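PDB 5D2E: MlnE from Bacillus amyloliquefaciens subsp. plantarum, which carries at its N-terminal end an NADP-dependent B-type ketoreductase of the macrolactin assembly line, which probably reduces beta-keto groups of the growing polyketide. Local coordinates for residues P383-T388 with A422-C427; C427-T432 with S446-L451. All coordinates share one frame; numbering follows the deposited sequence.

Contacts 1 and 2 lie one after the other along helix 419-437, share Cys427, and have centres about 9 Å apart. In contact 1 the helix meets the 383-388 segment, whose Lys384 holds the nicotinamide ribose of NADP; in contact 2 it meets strand 443-453, whose end runs past the nicotinamide ring. They also touch directly: Met428 CG lies 3.3 Å from Lys384 O, and Met428 SD packs at the same distance against Thr388 OG1. Both fall in the Rossmann-type ketoreductase domain, so one helix connects the lysine at the ribose to the strand whose Pro450 O comes within 3.0 Å of NADP C4N.

Contact 1: P383-T388 with A422-C427; sequences PKVFGT and AFANGC. With NAP (NADP nicotinamide-adenine-dinucleotide phosphate), chain B.
Three oxygens gather around the ammonium group of Lys384. Its NZ donates a 2.7 Å hydrogen bond to O3D of the NADP nicotinamide ribose, a weak one to O2D of the same sugar, and a third to Asn425 OD1 at 3.0 Å. NZ approaches this amide oxygen at a C=O...N angle of 137°, somewhat tilted from the carbonyl plane. The lysine chain runs extended as far as CE and bends at its last torsion (chi4 -68°), which turns NZ between ribose and amide, while CD passes 3.5 Å from Asn425 OD1. Asn425 is in turn held from its other end, since ND2 is hydrogen-bonded to the backbone oxygen of Tyr421, one helical turn earlier; this would fix the rotation of the amide and keep OD1 directed at the lysine. Lys384 and Tyr421 both bind NADP, and Asn425 thus probably acts as a second-shell residue that helps position the lysine, consistent with the Asn-Tyr-Lys arrangement of short-chain dehydrogenase/reductase-type ketoreductases.

Behind this polar end the contact becomes apolar. Lys384 CB rests 3.8 Å from Ala424 CB, and the small alanine lets the two backbones approach closely. Val385 sends CG2 to the helix, where it meets Cys427 CB at 3.9 Å and, slightly farther off, Ala424 CA and Phe423 CE2. With CG1 anti to the backbone N (chi1 176°), both methyls also border the cysteine sulfur. Thr388 OG1 donates to Lys384 O at 2.7 Å from above the carbonyl plane, tying the start of helix 386-394 to the lysine. The buried contact therefore joins the entry to helix 386-394 with helix 419-437, while helices 141-164 and 186-201 pack against the Phe423 side.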
# COMPACT_ATOMS: atom_id res chain seq x y z
N PRO A 383 -4.29 -6.09 9.56
CA PRO A 383 -3.20 -5.55 10.37
C PRO A 383 -2.45 -4.35 9.82
O PRO A 383 -1.85 -3.56 10.58
CB PRO A 383 -2.23 -6.72 10.49
CG PRO A 383 -2.55 -7.62 9.33
CD PRO A 383 -4.01 -7.44 9.07
N LYS A 384 -2.42 -4.25 8.49
CA LYS A 384 -1.63 -3.26 7.77
C LYS A 384 -2.45 -2.00 7.42
O LYS A 384 -1.92 -0.94 7.24
CB LYS A 384 -1.05 -3.91 6.51
CG LYS A 384 0.13 -4.82 6.79
CD LYS A 384 0.54 -5.62 5.64
CE LYS A 384 1.71 -6.56 5.96
NZ LYS A 384 2.95 -5.82 6.23
N VAL A 385 -3.77 -2.13 7.28
CA VAL A 385 -4.63 -0.95 7.07
C VAL A 385 -5.10 -0.44 8.41
O VAL A 385 -4.58 0.55 8.91
CB VAL A 385 -5.72 -1.21 6.06
CG1 VAL A 385 -6.65 0.03 5.95
CG2 VAL A 385 -5.10 -1.57 4.74
N PHE A 386 -5.99 -1.18 9.07
CA PHE A 386 -6.53 -0.74 10.36
C PHE A 386 -5.50 -0.75 11.47
O PHE A 386 -5.39 0.21 12.26
CB PHE A 386 -7.71 -1.61 10.76
CG PHE A 386 -8.89 -1.42 9.89
CD1 PHE A 386 -9.75 -0.36 10.12
CD2 PHE A 386 -9.15 -2.26 8.83
CE1 PHE A 386 -10.85 -0.18 9.35
CE2 PHE A 386 -10.28 -2.09 8.05
CZ PHE A 386 -11.11 -1.02 8.30
N GLY A 387 -4.69 -1.80 11.51
CA GLY A 387 -3.69 -1.93 12.58
C GLY A 387 -2.71 -0.78 12.63
O GLY A 387 -2.45 -0.21 13.67
N THR A 388 -2.18 -0.44 11.46
CA THR A 388 -1.27 0.68 11.34
C THR A 388 -1.90 1.95 11.90
O THR A 388 -1.25 2.71 12.65
CB THR A 388 -0.91 0.87 9.88
OG1 THR A 388 -0.38 -0.33 9.35
CG2 THR A 388 0.12 1.96 9.72
N ALA A 422 -0.78 -6.50 -1.62
CA ALA A 422 -0.12 -5.39 -2.27
C ALA A 422 -0.81 -4.08 -1.85
O ALA A 422 -0.13 -3.13 -1.45
CB ALA A 422 -0.14 -5.57 -3.77
N PHE A 423 -2.15 -4.07 -1.86
CA PHE A 423 -2.93 -2.92 -1.42
C PHE A 423 -2.62 -2.56 0.04
O PHE A 423 -2.39 -1.39 0.37
CB PHE A 423 -4.43 -3.20 -1.59
CG PHE A 423 -5.31 -2.18 -0.94
CD1 PHE A 423 -5.63 -1.02 -1.64
CD2 PHE A 423 -5.73 -2.31 0.33
CE1 PHE A 423 -6.43 -0.06 -1.10
CE2 PHE A 423 -6.48 -1.30 0.94
CZ PHE A 423 -6.85 -0.19 0.20
N ALA A 424 -2.69 -3.56 0.93
CA ALA A 424 -2.49 -3.33 2.34
C ALA A 424 -1.09 -2.68 2.62
O ALA A 424 -0.96 -1.72 3.39
CB ALA A 424 -2.67 -4.59 3.11
N ASN A 425 -0.06 -3.16 1.94
CA ASN A 425 1.24 -2.64 2.13
C ASN A 425 1.30 -1.22 1.54
O ASN A 425 1.87 -0.31 2.15
CB ASN A 425 2.27 -3.56 1.53
CG ASN A 425 2.54 -4.77 2.45
OD1 ASN A 425 3.10 -4.61 3.53
ND2 ASN A 425 2.05 -5.94 2.07
N GLY A 426 0.64 -1.02 0.39
CA GLY A 426 0.65 0.28 -0.27
C GLY A 426 -0.05 1.32 0.59
O GLY A 426 0.33 2.51 0.57
N CYS A 427 -1.02 0.88 1.38
CA CYS A 427 -1.68 1.73 2.33
C CYS A 427 -0.73 2.27 3.43
O CYS A 427 -0.73 3.48 3.70
CB CYS A 427 -2.89 1.05 2.85
SG CYS A 427 -3.83 2.12 3.90
PA NAP B . 5.43 -13.87 9.97
O1A NAP B . 6.57 -14.73 10.58
O2A NAP B . 4.05 -14.43 9.69
O5B NAP B . 5.22 -12.72 11.08
C5B NAP B . 4.09 -11.87 10.98
C4B NAP B . 3.52 -11.87 12.38
O4B NAP B . 2.36 -11.02 12.38
C3B NAP B . 3.02 -13.26 12.87
O3B NAP B . 3.84 -13.73 13.95
C2B NAP B . 1.60 -12.99 13.39
O2B NAP B . 1.38 -13.62 14.62
C1B NAP B . 1.56 -11.44 13.46
N9A NAP B . 0.24 -10.87 13.25
C8A NAP B . -0.62 -11.05 12.17
N7A NAP B . -1.81 -10.39 12.36
C5A NAP B . -1.69 -9.71 13.52
C6A NAP B . -2.53 -8.84 14.30
N6A NAP B . -3.77 -8.52 13.78
N1A NAP B . -2.07 -8.39 15.55
C2A NAP B . -0.84 -8.74 15.99
N3A NAP B . 0.00 -9.56 15.31
C4A NAP B . -0.35 -10.06 14.12
O3 NAP B . 5.94 -13.12 8.62
PN NAP B . 7.39 -12.45 8.36
O1N NAP B . 8.09 -13.17 7.22
O2N NAP B . 7.96 -12.18 9.73
O5D NAP B . 7.09 -10.98 7.77
C5D NAP B . 6.82 -9.95 8.76
C4D NAP B . 6.40 -8.62 8.11
O4D NAP B . 7.29 -8.21 7.09
C3D NAP B . 5.03 -8.81 7.44
O3D NAP B . 4.22 -7.68 7.74
C2D NAP B . 5.33 -8.94 5.96
O2D NAP B . 4.21 -8.52 5.13
C1D NAP B . 6.64 -8.13 5.78
N1N NAP B . 7.43 -8.67 4.65
C2N NAP B . 8.11 -9.87 4.76
C3N NAP B . 8.86 -10.45 3.72
C7N NAP B . 9.63 -11.79 3.88
O7N NAP B . 10.23 -12.29 2.92
N7N NAP B . 9.72 -12.44 5.05
C4N NAP B . 8.88 -9.76 2.49
C5N NAP B . 8.15 -8.57 2.37
C6N NAP B . 7.45 -8.03 3.46
P2B NAP B . -0.11 -14.03 15.19
O1X NAP B . -0.77 -14.97 14.20
O2X NAP B . 0.17 -14.67 16.59
O3X NAP B . -0.87 -12.74 15.30

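Contact 2: C427-T432 with S446-L451; sequences CMDGFT and SINWPL. With NAP (NADP nicotinamide-adenine-dinucleotide phosphate), chain B.
Asp429 reaches from the helix to two side chains of strand 443-453, one with each carboxylate oxygen. Ser446 OG donates to OD1 at 2.6 Å, on the anti lone pair, and Asn448 ND2 donates to OD2 at 2.9 Å. The second bond is nearly straight (165°) and leaves in the amide plane of Asn448, but meets the syn side of OD2 somewhat out of the carboxylate plane; the two flat groups stand 80° apart. Placing OG anti to the Ser446 backbone N (chi1 -174°) directs it at the aspartate.

This polar cluster is the close-fitting part, with Thr432 CG2 packed 3.8 Å from Ser446 CB beside it. Met428 CB makes a looser approach to Ser446 OG. Beyond Asn448 the strand parts from the helix: the backbone oxygens of Trp449 and Pro450 face the nicotinamide ring, Trp449 O lying 3.3 Å from NADP C5N, and Leu451 reaches the exposed side next to the carboxamide.

Ser407 OG also bonds to Asp429 OD1, and Asn448 binds Ser408 O through ND2 and Gln494 through OD1. Helix and strand run roughly antiparallel within the beta-alpha-beta unit 402-408, 419-437, 443-453 of the Rossmann-type fold. Such a buried carboxylate, met by hydroxyl and amide donors, probably remains ionised, and it fastens the helix to the strand that leads to the nicotinamide.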
# COMPACT_ATOMS: atom_id res chain seq x y z
N CYS A 427 -1.02 0.88 1.38
CA CYS A 427 -1.68 1.73 2.33
C CYS A 427 -0.73 2.27 3.43
O CYS A 427 -0.73 3.48 3.70
CB CYS A 427 -2.89 1.05 2.85
SG CYS A 427 -3.83 2.12 3.90
N MET A 428 0.13 1.44 4.00
CA MET A 428 1.17 1.91 4.89
C MET A 428 2.09 2.91 4.24
O MET A 428 2.48 3.88 4.86
CB MET A 428 2.01 0.74 5.46
CG MET A 428 1.16 -0.24 6.19
SD MET A 428 1.97 -1.43 7.25
CE MET A 428 3.08 -2.26 6.12
N ASP A 429 2.50 2.63 3.00
CA ASP A 429 3.37 3.49 2.29
C ASP A 429 2.79 4.95 2.20
O ASP A 429 3.52 5.94 2.45
CB ASP A 429 3.66 3.01 0.88
CG ASP A 429 4.28 1.61 0.81
OD1 ASP A 429 4.82 1.11 1.80
OD2 ASP A 429 4.25 1.05 -0.31
N GLY A 430 1.51 5.06 1.87
CA GLY A 430 0.81 6.34 1.83
C GLY A 430 0.52 6.93 3.22
O GLY A 430 0.53 8.17 3.39
N PHE A 431 0.40 6.08 4.23
CA PHE A 431 0.10 6.54 5.56
C PHE A 431 1.23 7.38 6.15
O PHE A 431 1.01 8.17 7.07
CB PHE A 431 -0.27 5.38 6.49
CG PHE A 431 -0.81 5.82 7.83
CD1 PHE A 431 -2.09 6.38 7.93
CD2 PHE A 431 -0.04 5.71 8.99
CE1 PHE A 431 -2.59 6.81 9.17
CE2 PHE A 431 -0.56 6.08 10.22
CZ PHE A 431 -1.82 6.65 10.33
N THR A 432 2.45 7.18 5.63
CA THR A 432 3.57 7.96 6.05
C THR A 432 3.23 9.47 5.89
O THR A 432 3.68 10.31 6.70
CB THR A 432 4.83 7.73 5.21
OG1 THR A 432 4.53 7.99 3.86
CG2 THR A 432 5.39 6.29 5.36
N SER A 446 8.28 3.77 5.88
CA SER A 446 7.76 2.54 5.39
C SER A 446 8.85 1.96 4.52
O SER A 446 9.32 2.63 3.61
CB SER A 446 6.49 2.76 4.52
OG SER A 446 5.90 1.48 4.13
N ILE A 447 9.20 0.68 4.77
CA ILE A 447 10.19 -0.02 3.97
C ILE A 447 9.55 -1.10 3.10
O ILE A 447 8.92 -2.01 3.64
CB ILE A 447 11.26 -0.70 4.85
CG1 ILE A 447 11.93 0.31 5.75
CG2 ILE A 447 12.26 -1.44 3.96
CD1 ILE A 447 12.82 -0.28 6.87
N ASN A 448 9.69 -0.99 1.78
CA ASN A 448 9.15 -2.01 0.91
C ASN A 448 10.22 -3.15 0.79
O ASN A 448 11.14 -3.12 -0.09
CB ASN A 448 8.88 -1.47 -0.43
CG ASN A 448 7.86 -0.32 -0.44
OD1 ASN A 448 8.24 0.82 -0.57
ND2 ASN A 448 6.58 -0.65 -0.37
N TRP A 449 10.10 -4.10 1.69
CA TRP A 449 10.99 -5.27 1.69
C TRP A 449 10.71 -6.27 0.55
O TRP A 449 9.56 -6.55 0.24
CB TRP A 449 10.78 -6.04 2.96
CG TRP A 449 11.20 -5.39 4.21
CD1 TRP A 449 10.39 -5.12 5.29
CD2 TRP A 449 12.51 -4.94 4.59
NE1 TRP A 449 11.10 -4.55 6.27
CE2 TRP A 449 12.41 -4.43 5.88
CE3 TRP A 449 13.76 -4.96 3.96
CZ2 TRP A 449 13.54 -3.95 6.60
CZ3 TRP A 449 14.91 -4.52 4.70
CH2 TRP A 449 14.76 -3.95 5.98
N PRO A 450 11.76 -6.81 -0.06
CA PRO A 450 11.63 -7.95 -0.92
C PRO A 450 11.58 -9.24 -0.07
O PRO A 450 11.53 -9.17 1.17
CB PRO A 450 12.89 -7.86 -1.75
CG PRO A 450 13.89 -7.50 -0.71
CD PRO A 450 13.16 -6.61 0.29
N LEU A 451 11.58 -10.40 -0.75
CA LEU A 451 11.64 -11.71 -0.04
C LEU A 451 12.98 -11.90 0.64
O LEU A 451 14.05 -11.62 0.06
CB LEU A 451 11.45 -12.89 -1.00
CG LEU A 451 10.00 -13.11 -1.34
CD1 LEU A 451 9.93 -14.14 -2.48
CD2 LEU A 451 9.25 -13.54 -0.09
PA NAP B . 5.43 -13.87 9.97
O1A NAP B . 6.57 -14.73 10.58
O2A NAP B . 4.05 -14.43 9.69
O5B NAP B . 5.22 -12.72 11.08
C5B NAP B . 4.09 -11.87 10.98
C4B NAP B . 3.52 -11.87 12.38
O4B NAP B . 2.36 -11.02 12.38
C3B NAP B . 3.02 -13.26 12.87
O3B NAP B . 3.84 -13.73 13.95
C2B NAP B . 1.60 -12.99 13.39
O2B NAP B . 1.38 -13.62 14.62
C1B NAP B . 1.56 -11.44 13.46
N9A NAP B . 0.24 -10.87 13.25
C8A NAP B . -0.62 -11.05 12.17
N7A NAP B . -1.81 -10.39 12.36
C5A NAP B . -1.69 -9.71 13.52
C6A NAP B . -2.53 -8.84 14.30
N6A NAP B . -3.77 -8.52 13.78
N1A NAP B . -2.07 -8.39 15.55
C2A NAP B . -0.84 -8.74 15.99
N3A NAP B . 0.00 -9.56 15.31
C4A NAP B . -0.35 -10.06 14.12
O3 NAP B . 5.94 -13.12 8.62
PN NAP B . 7.39 -12.45 8.36
O1N NAP B . 8.09 -13.17 7.22
O2N NAP B . 7.96 -12.18 9.73
O5D NAP B . 7.09 -10.98 7.77
C5D NAP B . 6.82 -9.95 8.76
C4D NAP B . 6.40 -8.62 8.11
O4D NAP B . 7.29 -8.21 7.09
C3D NAP B . 5.03 -8.81 7.44
O3D NAP B . 4.22 -7.68 7.74
C2D NAP B . 5.33 -8.94 5.96
O2D NAP B . 4.21 -8.52 5.13
C1D NAP B . 6.64 -8.13 5.78
N1N NAP B . 7.43 -8.67 4.65
C2N NAP B . 8.11 -9.87 4.76
C3N NAP B . 8.86 -10.45 3.72
C7N NAP B . 9.63 -11.79 3.88
O7N NAP B . 10.23 -12.29 2.92
N7N NAP B . 9.72 -12.44 5.05
C4N NAP B . 8.88 -9.76 2.49
C5N NAP B . 8.15 -8.57 2.37
C6N NAP B . 7.45 -8.03 3.46
P2B NAP B . -0.11 -14.03 15.19
O1X NAP B . -0.77 -14.97 14.20
O2X NAP B . 0.17 -14.67 16.59
O3X NAP B . -0.87 -12.74 15.30